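Local coordinates for protein lactococcus lactis MG1363 DpsA (Lactococcus lactis, PDB 1ZS3) that probably binds DNA and protects cells against oxidative stress, as a twelve-subunit protein of the Dps family, at residues I20-P25 with L94-F99; F39-R44 with I119-A124; R62-R67 with Y152-Q157; S76-D81 with K141-A146. All coordinates share one frame; numbering follows the deposited sequence.

Contact 1 of 4, residues I20-P25 with L94-F99; sequences IDHHKP and LKYHKF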
# COMPACT_ATOMS: atom_id res chain seq x y z
N ILE A 20 20.74 -18.28 43.23
CA ILE A 20 19.82 -17.88 44.31
C ILE A 20 18.42 -17.79 43.76
O ILE A 20 17.53 -18.47 44.30
CB ILE A 20 20.26 -16.52 44.94
CG1 ILE A 20 21.56 -16.67 45.76
CG2 ILE A 20 19.14 -15.89 45.78
CD1 ILE A 20 22.55 -15.46 45.67
N ASP A 21 18.23 -16.98 42.72
CA ASP A 21 16.92 -16.77 42.09
C ASP A 21 16.22 -18.08 41.59
O ASP A 21 14.99 -18.22 41.72
CB ASP A 21 17.09 -15.74 40.91
CG ASP A 21 17.37 -14.30 41.39
OD1 ASP A 21 17.27 -14.02 42.61
OD2 ASP A 21 17.73 -13.39 40.62
N HIS A 22 17.01 -19.01 41.05
CA HIS A 22 16.49 -20.28 40.58
C HIS A 22 15.84 -21.13 41.67
O HIS A 22 15.07 -22.04 41.33
CB HIS A 22 17.53 -21.13 39.75
CG HIS A 22 17.52 -20.70 38.35
ND1 HIS A 22 16.31 -20.72 37.65
CD2 HIS A 22 18.46 -20.11 37.57
CE1 HIS A 22 16.52 -20.24 36.46
NE2 HIS A 22 17.81 -19.84 36.38
N HIS A 23 16.14 -20.87 42.95
CA HIS A 23 15.69 -21.79 44.05
C HIS A 23 14.38 -21.36 44.73
O HIS A 23 13.76 -22.16 45.42
CB HIS A 23 16.76 -21.99 45.17
CG HIS A 23 18.06 -22.58 44.68
ND1 HIS A 23 18.21 -23.15 43.42
CD2 HIS A 23 19.28 -22.68 45.28
CE1 HIS A 23 19.44 -23.60 43.27
NE2 HIS A 23 20.11 -23.32 44.38
N LYS A 24 13.98 -20.10 44.55
CA LYS A 24 12.81 -19.55 45.24
C LYS A 24 11.63 -19.30 44.35
O LYS A 24 10.62 -18.83 44.84
CB LYS A 24 13.18 -18.19 45.84
CG LYS A 24 13.19 -17.03 44.86
CD LYS A 24 14.50 -16.25 44.94
CE LYS A 24 14.64 -15.40 46.23
NZ LYS A 24 16.08 -15.29 46.67
N PRO A 25 11.67 -19.85 43.13
CA PRO A 25 11.76 -19.16 41.82
C PRO A 25 11.36 -17.71 41.72
O PRO A 25 10.31 -17.34 42.26
CB PRO A 25 10.86 -20.01 40.91
CG PRO A 25 10.22 -21.01 41.86
CD PRO A 25 11.28 -21.25 42.95
N LEU A 94 21.19 -24.83 26.30
CA LEU A 94 21.21 -26.25 26.61
C LEU A 94 21.09 -26.53 28.10
O LEU A 94 20.37 -27.46 28.47
CB LEU A 94 22.43 -26.89 26.00
CG LEU A 94 22.31 -26.92 24.46
CD1 LEU A 94 23.68 -27.14 23.76
CD2 LEU A 94 21.29 -28.00 24.07
N LYS A 95 21.66 -25.68 28.93
CA LYS A 95 21.51 -25.87 30.37
C LYS A 95 20.04 -25.75 30.84
O LYS A 95 19.57 -26.56 31.64
CB LYS A 95 22.42 -24.86 31.10
CG LYS A 95 22.45 -24.98 32.63
CD LYS A 95 23.49 -23.98 33.24
CE LYS A 95 23.51 -24.00 34.79
NZ LYS A 95 22.95 -22.73 35.35
N TYR A 96 19.33 -24.76 30.33
CA TYR A 96 18.03 -24.35 30.90
C TYR A 96 16.83 -24.91 30.16
O TYR A 96 15.74 -24.93 30.71
CB TYR A 96 17.90 -22.82 30.97
CG TYR A 96 18.89 -22.16 31.91
CD1 TYR A 96 19.97 -21.43 31.40
CD2 TYR A 96 18.76 -22.26 33.31
CE1 TYR A 96 20.90 -20.83 32.23
CE2 TYR A 96 19.69 -21.65 34.15
CZ TYR A 96 20.75 -20.93 33.60
OH TYR A 96 21.70 -20.32 34.37
N HIS A 97 17.02 -25.39 28.90
CA HIS A 97 15.89 -26.00 28.17
C HIS A 97 15.45 -27.33 28.77
O HIS A 97 16.27 -28.17 29.06
CB HIS A 97 16.23 -26.18 26.66
CG HIS A 97 16.80 -27.53 26.31
ND1 HIS A 97 18.16 -27.79 26.22
CD2 HIS A 97 16.20 -28.71 26.08
CE1 HIS A 97 18.36 -29.08 25.90
NE2 HIS A 97 17.18 -29.65 25.82
N LYS A 98 14.18 -27.50 29.05
CA LYS A 98 13.70 -28.78 29.56
C LYS A 98 12.64 -29.38 28.63
O LYS A 98 11.94 -28.68 27.93
CB LYS A 98 13.18 -28.65 31.01
CG LYS A 98 14.00 -27.68 31.93
CD LYS A 98 14.87 -28.41 32.99
CE LYS A 98 16.37 -28.42 32.61
NZ LYS A 98 17.30 -28.42 33.79
N PHE A 99 12.55 -30.71 28.64
CA PHE A 99 11.49 -31.51 28.03
C PHE A 99 11.48 -31.54 26.48
O PHE A 99 10.72 -32.29 25.89
CB PHE A 99 10.09 -31.11 28.56
CG PHE A 99 9.81 -31.51 30.01
CD1 PHE A 99 10.65 -31.12 31.05
CD2 PHE A 99 8.70 -32.30 30.32
CE1 PHE A 99 10.39 -31.49 32.37
CE2 PHE A 99 8.43 -32.68 31.66
CZ PHE A 99 9.28 -32.27 32.68

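Contact 2 of 4, residues F39-R44 with I119-A124; sequences FIENIR and IVDFQA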
# COMPACT_ATOMS: atom_id res chain seq x y z
N PHE A 39 14.16 -21.00 21.89
CA PHE A 39 15.22 -21.05 20.91
C PHE A 39 15.52 -22.43 20.45
O PHE A 39 15.91 -22.61 19.28
CB PHE A 39 16.48 -20.38 21.42
CG PHE A 39 17.14 -19.56 20.38
CD1 PHE A 39 16.99 -18.19 20.35
CD2 PHE A 39 17.83 -20.17 19.38
CE1 PHE A 39 17.58 -17.45 19.37
CE2 PHE A 39 18.42 -19.43 18.38
CZ PHE A 39 18.29 -18.07 18.38
N ILE A 40 15.32 -23.44 21.29
CA ILE A 40 15.65 -24.79 20.86
C ILE A 40 14.53 -25.27 19.98
O ILE A 40 14.81 -25.91 18.98
CB ILE A 40 16.00 -25.74 22.09
CG1 ILE A 40 17.50 -25.99 22.13
CG2 ILE A 40 15.31 -27.06 22.01
CD1 ILE A 40 18.31 -24.75 22.28
N GLU A 41 13.28 -24.97 20.32
CA GLU A 41 12.16 -25.17 19.40
C GLU A 41 12.42 -24.49 18.06
O GLU A 41 12.23 -25.09 17.05
CB GLU A 41 10.87 -24.62 19.97
CG GLU A 41 9.68 -25.34 19.40
CD GLU A 41 9.40 -26.66 20.07
OE1 GLU A 41 9.57 -27.70 19.41
OE2 GLU A 41 9.03 -26.64 21.26
N ASN A 42 12.87 -23.25 18.05
CA ASN A 42 13.24 -22.57 16.82
C ASN A 42 14.08 -23.44 15.89
O ASN A 42 13.84 -23.50 14.68
CB ASN A 42 13.97 -21.25 17.13
CG ASN A 42 14.43 -20.53 15.90
OD1 ASN A 42 15.56 -20.08 15.82
ND2 ASN A 42 13.54 -20.40 14.94
N ILE A 43 15.07 -24.10 16.46
CA ILE A 43 16.00 -24.92 15.68
C ILE A 43 15.28 -26.18 15.21
O ILE A 43 15.42 -26.63 14.08
CB ILE A 43 17.26 -25.28 16.52
CG1 ILE A 43 17.78 -24.03 17.25
CG2 ILE A 43 18.29 -25.98 15.64
CD1 ILE A 43 19.19 -23.63 16.92
N ARG A 44 14.48 -26.73 16.08
CA ARG A 44 13.71 -27.92 15.78
C ARG A 44 12.72 -27.68 14.67
O ARG A 44 12.48 -28.57 13.86
CB ARG A 44 12.99 -28.40 17.06
CG ARG A 44 13.77 -29.41 17.91
CD ARG A 44 13.37 -30.84 17.63
NE ARG A 44 12.04 -31.12 18.18
CZ ARG A 44 11.12 -31.90 17.61
NH1 ARG A 44 11.33 -32.53 16.45
NH2 ARG A 44 9.97 -32.04 18.25
N ILE A 119 3.51 -31.20 19.05
CA ILE A 119 2.31 -31.01 19.89
C ILE A 119 2.75 -31.22 21.31
O ILE A 119 2.38 -30.47 22.19
CB ILE A 119 1.17 -31.99 19.55
CG1 ILE A 119 0.57 -31.62 18.20
CG2 ILE A 119 0.08 -31.95 20.63
CD1 ILE A 119 -0.22 -32.70 17.58
N VAL A 120 3.57 -32.26 21.48
CA VAL A 120 4.14 -32.66 22.79
C VAL A 120 5.12 -31.60 23.29
O VAL A 120 4.94 -31.07 24.37
CB VAL A 120 4.84 -34.08 22.70
CG1 VAL A 120 5.71 -34.37 23.89
CG2 VAL A 120 3.76 -35.17 22.54
N ASP A 121 6.15 -31.30 22.50
CA ASP A 121 6.99 -30.13 22.73
C ASP A 121 6.22 -28.91 23.29
O ASP A 121 6.63 -28.34 24.31
CB ASP A 121 7.66 -29.73 21.41
CG ASP A 121 9.03 -30.29 21.25
OD1 ASP A 121 9.90 -29.72 20.56
OD2 ASP A 121 9.34 -31.35 21.78
N PHE A 122 5.13 -28.49 22.63
CA PHE A 122 4.43 -27.23 22.97
C PHE A 122 3.61 -27.38 24.23
O PHE A 122 3.43 -26.43 24.95
CB PHE A 122 3.57 -26.73 21.81
CG PHE A 122 4.31 -25.88 20.85
CD1 PHE A 122 4.97 -26.43 19.77
CD2 PHE A 122 4.38 -24.53 21.02
CE1 PHE A 122 5.68 -25.65 18.89
CE2 PHE A 122 5.10 -23.74 20.13
CZ PHE A 122 5.75 -24.31 19.08
N GLN A 123 3.10 -28.58 24.49
CA GLN A 123 2.34 -28.87 25.70
C GLN A 123 3.32 -28.74 26.82
O GLN A 123 2.98 -28.30 27.89
CB GLN A 123 1.79 -30.30 25.68
CG GLN A 123 0.26 -30.48 25.82
CD GLN A 123 -0.30 -31.78 25.18
OE1 GLN A 123 -1.48 -32.12 25.40
NE2 GLN A 123 0.52 -32.47 24.38
N ALA A 124 4.58 -29.09 26.52
CA ALA A 124 5.66 -29.06 27.53
C ALA A 124 6.09 -27.66 27.78
O ALA A 124 6.32 -27.31 28.93
CB ALA A 124 6.86 -29.93 27.12

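Contact 3 of 4, residues R62-R67 with Y152-Q157; sequences REIAQR and YGYNLQ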
# COMPACT_ATOMS: atom_id res chain seq x y z
N ARG A 62 7.92 -23.02 9.26
CA ARG A 62 8.87 -21.89 9.19
C ARG A 62 8.27 -20.63 9.78
O ARG A 62 8.99 -19.74 10.21
CB ARG A 62 9.25 -21.57 7.74
CG ARG A 62 10.22 -22.53 7.12
CD ARG A 62 10.84 -22.11 5.81
NE ARG A 62 11.27 -23.28 5.07
CZ ARG A 62 12.08 -23.27 4.05
NH1 ARG A 62 12.59 -22.13 3.58
NH2 ARG A 62 12.41 -24.40 3.44
N GLU A 63 6.96 -20.54 9.72
CA GLU A 63 6.21 -19.42 10.32
C GLU A 63 6.27 -19.52 11.83
O GLU A 63 6.56 -18.54 12.51
CB GLU A 63 4.76 -19.36 9.82
CG GLU A 63 4.45 -18.11 8.99
CD GLU A 63 3.04 -17.59 9.33
OE1 GLU A 63 2.95 -16.67 10.22
OE2 GLU A 63 2.02 -18.09 8.72
N ILE A 64 6.05 -20.72 12.35
CA ILE A 64 6.14 -20.97 13.78
C ILE A 64 7.57 -20.72 14.30
O ILE A 64 7.71 -20.25 15.40
CB ILE A 64 5.63 -22.37 14.14
CG1 ILE A 64 4.15 -22.52 13.74
CG2 ILE A 64 5.79 -22.66 15.64
CD1 ILE A 64 3.69 -23.90 13.62
N ALA A 65 8.61 -21.04 13.53
CA ALA A 65 9.98 -20.69 13.85
C ALA A 65 10.12 -19.16 14.03
O ALA A 65 10.63 -18.73 15.05
CB ALA A 65 10.92 -21.22 12.83
N GLN A 66 9.67 -18.38 13.05
CA GLN A 66 9.82 -16.92 13.11
C GLN A 66 9.07 -16.30 14.27
O GLN A 66 9.50 -15.27 14.81
CB GLN A 66 9.38 -16.27 11.76
CG GLN A 66 10.35 -15.14 11.39
CD GLN A 66 9.66 -13.77 11.06
OE1 GLN A 66 10.13 -12.70 11.51
NE2 GLN A 66 8.56 -13.84 10.26
N ARG A 67 7.98 -16.93 14.69
CA ARG A 67 7.21 -16.43 15.79
C ARG A 67 7.91 -16.71 17.11
O ARG A 67 7.78 -15.93 18.06
CB ARG A 67 5.79 -17.04 15.82
CG ARG A 67 4.92 -16.80 14.57
CD ARG A 67 4.41 -15.37 14.36
NE ARG A 67 3.14 -15.24 15.06
CZ ARG A 67 2.93 -14.51 16.17
NH1 ARG A 67 1.72 -14.50 16.73
NH2 ARG A 67 3.91 -13.78 16.71
N TYR A 152 1.36 -17.90 25.96
CA TYR A 152 0.54 -18.98 26.39
C TYR A 152 -0.57 -19.27 25.40
O TYR A 152 -0.77 -20.42 25.03
CB TYR A 152 -0.05 -18.62 27.73
CG TYR A 152 -1.04 -19.62 28.22
CD1 TYR A 152 -2.37 -19.26 28.42
CD2 TYR A 152 -0.66 -20.94 28.43
CE1 TYR A 152 -3.29 -20.18 28.85
CE2 TYR A 152 -1.58 -21.88 28.84
CZ TYR A 152 -2.90 -21.48 29.04
OH TYR A 152 -3.83 -22.34 29.43
N GLY A 153 -1.29 -18.24 24.95
CA GLY A 153 -2.42 -18.40 24.05
C GLY A 153 -1.96 -18.78 22.64
O GLY A 153 -2.63 -19.54 21.99
N TYR A 154 -0.84 -18.25 22.19
CA TYR A 154 -0.29 -18.65 20.90
C TYR A 154 0.10 -20.13 20.87
O TYR A 154 -0.19 -20.83 19.91
CB TYR A 154 0.93 -17.83 20.56
CG TYR A 154 1.62 -18.33 19.32
CD1 TYR A 154 1.06 -18.11 18.05
CD2 TYR A 154 2.83 -19.02 19.39
CE1 TYR A 154 1.70 -18.54 16.90
CE2 TYR A 154 3.48 -19.46 18.24
CZ TYR A 154 2.89 -19.22 17.01
OH TYR A 154 3.51 -19.66 15.89
N ASN A 155 0.72 -20.62 21.94
CA ASN A 155 1.07 -22.04 22.08
C ASN A 155 -0.21 -22.90 22.01
O ASN A 155 -0.24 -23.87 21.31
CB ASN A 155 1.85 -22.28 23.40
CG ASN A 155 3.41 -21.95 23.27
OD1 ASN A 155 3.82 -21.29 22.34
ND2 ASN A 155 4.08 -22.41 24.30
N LEU A 156 -1.25 -22.55 22.73
CA LEU A 156 -2.51 -23.32 22.72
C LEU A 156 -3.12 -23.43 21.33
O LEU A 156 -3.74 -24.44 20.98
CB LEU A 156 -3.56 -22.65 23.60
CG LEU A 156 -3.96 -23.42 24.84
CD1 LEU A 156 -2.78 -24.12 25.40
CD2 LEU A 156 -4.60 -22.47 25.86
N GLN A 157 -2.94 -22.39 20.53
CA GLN A 157 -3.46 -22.29 19.19
C GLN A 157 -2.67 -23.18 18.31
O GLN A 157 -3.26 -23.98 17.59
CB GLN A 157 -3.30 -20.85 18.77
CG GLN A 157 -3.92 -20.41 17.50
CD GLN A 157 -3.36 -19.04 17.10
OE1 GLN A 157 -3.22 -18.14 17.95
NE2 GLN A 157 -2.98 -18.90 15.85

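Contact 4 of 4, residues S76-D81 with K141-A146; sequences SDLLLD and KFALAA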
# COMPACT_ATOMS: atom_id res chain seq x y z
N SER A 76 12.40 -10.91 26.12
CA SER A 76 13.71 -10.53 26.54
C SER A 76 13.64 -9.09 26.82
O SER A 76 14.10 -8.64 27.86
CB SER A 76 14.79 -10.85 25.51
OG SER A 76 14.96 -12.26 25.42
N ASP A 77 13.11 -8.34 25.87
CA ASP A 77 12.99 -6.89 26.01
C ASP A 77 12.14 -6.56 27.18
O ASP A 77 12.44 -5.58 27.87
CB ASP A 77 12.38 -6.26 24.77
CG ASP A 77 13.38 -6.03 23.72
OD1 ASP A 77 13.05 -5.97 22.54
OD2 ASP A 77 14.57 -5.90 23.99
N LEU A 78 11.08 -7.34 27.43
CA LEU A 78 10.18 -6.99 28.50
C LEU A 78 10.95 -7.18 29.81
O LEU A 78 10.79 -6.38 30.74
CB LEU A 78 8.94 -7.87 28.48
CG LEU A 78 7.85 -7.38 27.53
CD1 LEU A 78 6.75 -8.41 27.39
CD2 LEU A 78 7.24 -6.05 27.96
N LEU A 79 11.78 -8.22 29.86
CA LEU A 79 12.60 -8.55 31.05
C LEU A 79 13.67 -7.50 31.29
O LEU A 79 13.73 -6.93 32.35
CB LEU A 79 13.25 -9.94 30.89
CG LEU A 79 12.38 -11.19 31.24
CD1 LEU A 79 13.02 -12.45 30.64
CD2 LEU A 79 12.20 -11.37 32.73
N LEU A 80 14.52 -7.25 30.31
CA LEU A 80 15.51 -6.18 30.43
C LEU A 80 14.89 -4.85 30.84
O LEU A 80 15.56 -3.98 31.35
CB LEU A 80 16.29 -6.01 29.13
CG LEU A 80 17.61 -6.81 29.04
CD1 LEU A 80 17.33 -8.26 28.79
CD2 LEU A 80 18.54 -6.29 27.99
N ASP A 81 13.61 -4.67 30.55
CA ASP A 81 12.89 -3.43 30.78
C ASP A 81 12.61 -3.38 32.25
O ASP A 81 12.51 -2.32 32.84
CB ASP A 81 11.54 -3.41 30.01
CG ASP A 81 11.65 -2.86 28.60
OD1 ASP A 81 12.72 -2.37 28.17
OD2 ASP A 81 10.66 -2.87 27.85
N LYS A 141 5.26 -7.35 37.84
CA LYS A 141 5.85 -6.99 36.57
C LYS A 141 4.78 -7.03 35.50
O LYS A 141 4.78 -7.91 34.67
CB LYS A 141 6.98 -7.96 36.28
CG LYS A 141 8.11 -7.87 37.31
CD LYS A 141 9.39 -8.59 36.84
CE LYS A 141 10.60 -8.30 37.76
NZ LYS A 141 10.26 -8.72 39.17
N PHE A 142 3.88 -6.05 35.50
CA PHE A 142 2.60 -6.21 34.77
C PHE A 142 2.71 -6.35 33.24
O PHE A 142 1.95 -7.11 32.64
CB PHE A 142 1.65 -5.06 35.02
CG PHE A 142 1.61 -4.59 36.42
CD1 PHE A 142 2.31 -3.43 36.79
CD2 PHE A 142 0.83 -5.22 37.35
CE1 PHE A 142 2.24 -2.94 38.05
CE2 PHE A 142 0.77 -4.73 38.63
CZ PHE A 142 1.47 -3.59 38.97
N ALA A 143 3.57 -5.56 32.61
CA ALA A 143 3.75 -5.61 31.15
C ALA A 143 4.28 -6.97 30.76
O ALA A 143 3.82 -7.56 29.81
CB ALA A 143 4.66 -4.50 30.65
N LEU A 144 5.25 -7.46 31.50
CA LEU A 144 5.81 -8.78 31.26
C LEU A 144 4.72 -9.83 31.35
O LEU A 144 4.64 -10.73 30.55
CB LEU A 144 6.87 -9.08 32.29
CG LEU A 144 7.60 -10.42 32.18
CD1 LEU A 144 8.44 -10.47 30.96
CD2 LEU A 144 8.46 -10.64 33.40
N ALA A 145 3.86 -9.70 32.36
CA ALA A 145 2.83 -10.68 32.58
C ALA A 145 1.97 -10.75 31.32
O ALA A 145 1.68 -11.85 30.85
CB ALA A 145 1.99 -10.33 33.82
N ALA A 146 1.61 -9.60 30.76
CA ALA A 146 0.79 -9.50 29.56
C ALA A 146 1.45 -10.18 28.35
O ALA A 146 0.79 -10.94 27.62
CB ALA A 146 0.51 -8.06 29.26

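Contact 1 of 4, residues I20-P25 with L94-F99
With chi1 at -65°, Tyr96 sets its ring trans to its own carbonyl carbon and sends it toward helix 5-23, where the imidazole of His22, with chi1 at -85°, reaches out to meet it. The touch is small: His22 NE2 lies 3.4 Å from Tyr96 CE2, and CD2 of the same imidazole follows at 3.9 Å from CE2. The two planes are tilted by 27°, yet the rings are displaced far enough that little of one lies across the other, with centroids 5.3 Å from one another. This is a loose aromatic neighbourhood and not a full stack, and no hydrogen bond joins the segments.

Lys95 steadies the tyrosine from within its own segment. Its nearly extended chain runs back along the ring, with CD above one face toward the rim, and its NZ donates to Tyr96 OH at 2.9 Å. Lys95 NZ stays 6.0 Å from His22 NE2. Were the tyrosine an alanine, the His22 imidazole would probably lose its aromatic neighbour and the Lys95 ammonium its hydroxyl acceptor.

His22 sits close to the end of helix 5-23, the N-terminal helix, and helices of this kind in these Dps proteins are required for DNA binding. Helix 27-51 underlies both partners: His22 packs on Ala29, Tyr96 on Ser36, and the carbonyl O of Tyr96 accepts a hydrogen bond from His33. The contact thus bridges the N-terminal helix and the short helix 90-96 at the surface of the four-helix bundle.

Contact 2 of 4, residues F39-R44 with I119-A124
Inside the ferritin-like four-helix bundle of the Dps fold, helices 27-51 and 111-138 run side by side, and Glu41 and Arg44 of one meet Asp121 and Phe122 of the other in a buried, partly charged layer. The short segments are antiparallel at 170° with axes 11.8 Å apart, a wide spacing bridged by Glu41 and Arg44 from one side and Asp121 and Phe122 from the other.

Arg44 and Asp121 approach from opposite directions. The guanidinium presents its edge to the carboxylate, whose plane stands nearly perpendicular to it, at 83°. Arg44 NH2 is 3.3 Å from Asp121 OD1, a salt bridge whose hydrogen bond is weak, and Arg44 NE gives a second weak bond to the same oxygen at 3.5 Å. The position of that oxygen is doubtful because the model crowds it against Glu41, so the finer details of this bridge deserve caution. Arg44 is also held by a hydrogen bond from NH2 to Ser117 OG and by a cation-pi contact with Phe118.

Glu41 bends at chi2, which turns its carboxylate over the Phe122 ring. Its plane lies only 17° from that of the ring, with OE2 4.2 Å above one face toward the rim, and Glu41 CD is 4.0 Å from Phe122 CE1. A hydrogen bond to OE2 comes from Gln125 NE2, which gives this buried acid a polar partner within the bundle.

The other two bundle helices close in around the layer: helix 55-81 brings Glu68 against Glu41 and Phe122, and helix 142-165 brings Asn155 and Ile159 against Phe122. On helix 27-51 itself, Phe39 and Ile43 pack on Ile43 and Phe39 of a second subunit.

Contact 3 of 4, residues R62-R67 with Y152-Q157
A single ring, that of Tyr154, spans the gap between the two helices and meets both Ile64 and Arg67. Along segment 152-157, Tyr152 comes first and looks elsewhere, its OH hydrogen-bonded to Glu82 of a third subunit. Tyr154 follows, two residues on. Its chi1 of 173° stretches the ring away from its own backbone N and across to helix 55-81, so that the phenol oxygen arrives among aliphatic groups: Arg67 CG lies 3.5 Å from Tyr154 OH, and Ile64 CG1 3.6 Å from it. Arg67 then folds at chi2 and chi3 and brings its guanidinium back over the ring. Arg67 CZ sits 4.8 Å from the Tyr154 centroid, 29° off the normal, an off-centre cation-pi contact with the two planes turned 54° apart. Arg67 NH1 is 3.9 Å from Tyr154 CD1. A leucine in place of Tyr154 would probably cost the Arg67 guanidinium its aromatic partner and open a gap beside Ile64.

Asn155, next in order, turns to helix 111-138, where its ND2 is hydrogen-bonded to Asn126 OD1 and its side chain meets Phe122, Gln125 and Ile129. On the opposing segment, Ile64 also packs on Leu45 of helix 27-51. The tyrosine therefore joins helices 55-81 and 142-165, while helices 27-51 and 111-138 supply the other neighbours in the bundle.

Contact 4 of 4, residues S76-D81 with K141-A146
Helices 55-81 and 142-165 draw close where Leu78 faces Leu144: the short segments run antiparallel at 167°, their axes come within 9.3 Å, and the CA atoms of these two leucines are only 5.5 Å apart.

Leu144 and Leu78 carry the contact about equally. The CG of Leu144 lies trans to its own backbone N (chi1 -179°), which swings the isobutyl end into the space between the helices, so that CD1 meets both Leu78 and Leu79 and CD2 meets Leu79. Leu144 CD1 comes 3.6 Å from Leu78 CB, and it also touches Leu79 CG at 4.0 Å. The other methyl, Leu144 CD2, meets Leu79 CD2 at 3.9 Å, the two side chains crossing at an angle. Leu78, in turn, lays its own two methyls on Ala143, the residue before Leu144: Leu78 CD2 reaches Ala143 CB at 4.0 Å, while Leu78 CD1 rests 3.9 Å from the carbonyl O of Ala143. The small alanine side chain is consistent with the leucine's close approach to the backbone. No hydrogen bond crosses the contact, and its side-chain contacts are apolar.

Leu31 of helix 27-51 touches both Leu79 and Leu144, so a third helix closes one flank. On the outer side, Asp77 and Asp81 form salt bridges to Arg160 of a fourth subunit, and Phe142 packs edge-to-face with Tyr152 of that same subunit. Leucines and an alanine packed between antiparallel helices, with charged residues turned to neighbouring copies, fit the ferritin-like four-helix bundle of the dodecameric Dps assembly.

In the fold
Contacts 2 and 3 form one continuous core, their centres only 10 Å apart: Phe122 CZ touches Ile64 CG2 at 3.8 Å, and between them they draw on all four bundle helices. Contact 4 joins the same helix pair as contact 3, 55-81 with 142-165, but with its centre about 19 Å from that of contact 3, so that pair is fastened at two levels. Contact 1 lies outside the bundle, its centre about 17 Å from that of contact 2, and meets it where Phe99 CB packs on Ala124 CB at 3.7 Å. Contacts 1 and 3 fall on opposite sides of the chain's centre, about 23 Å apart between centres. Contacts 2 and 4 both adjoin the second subunit.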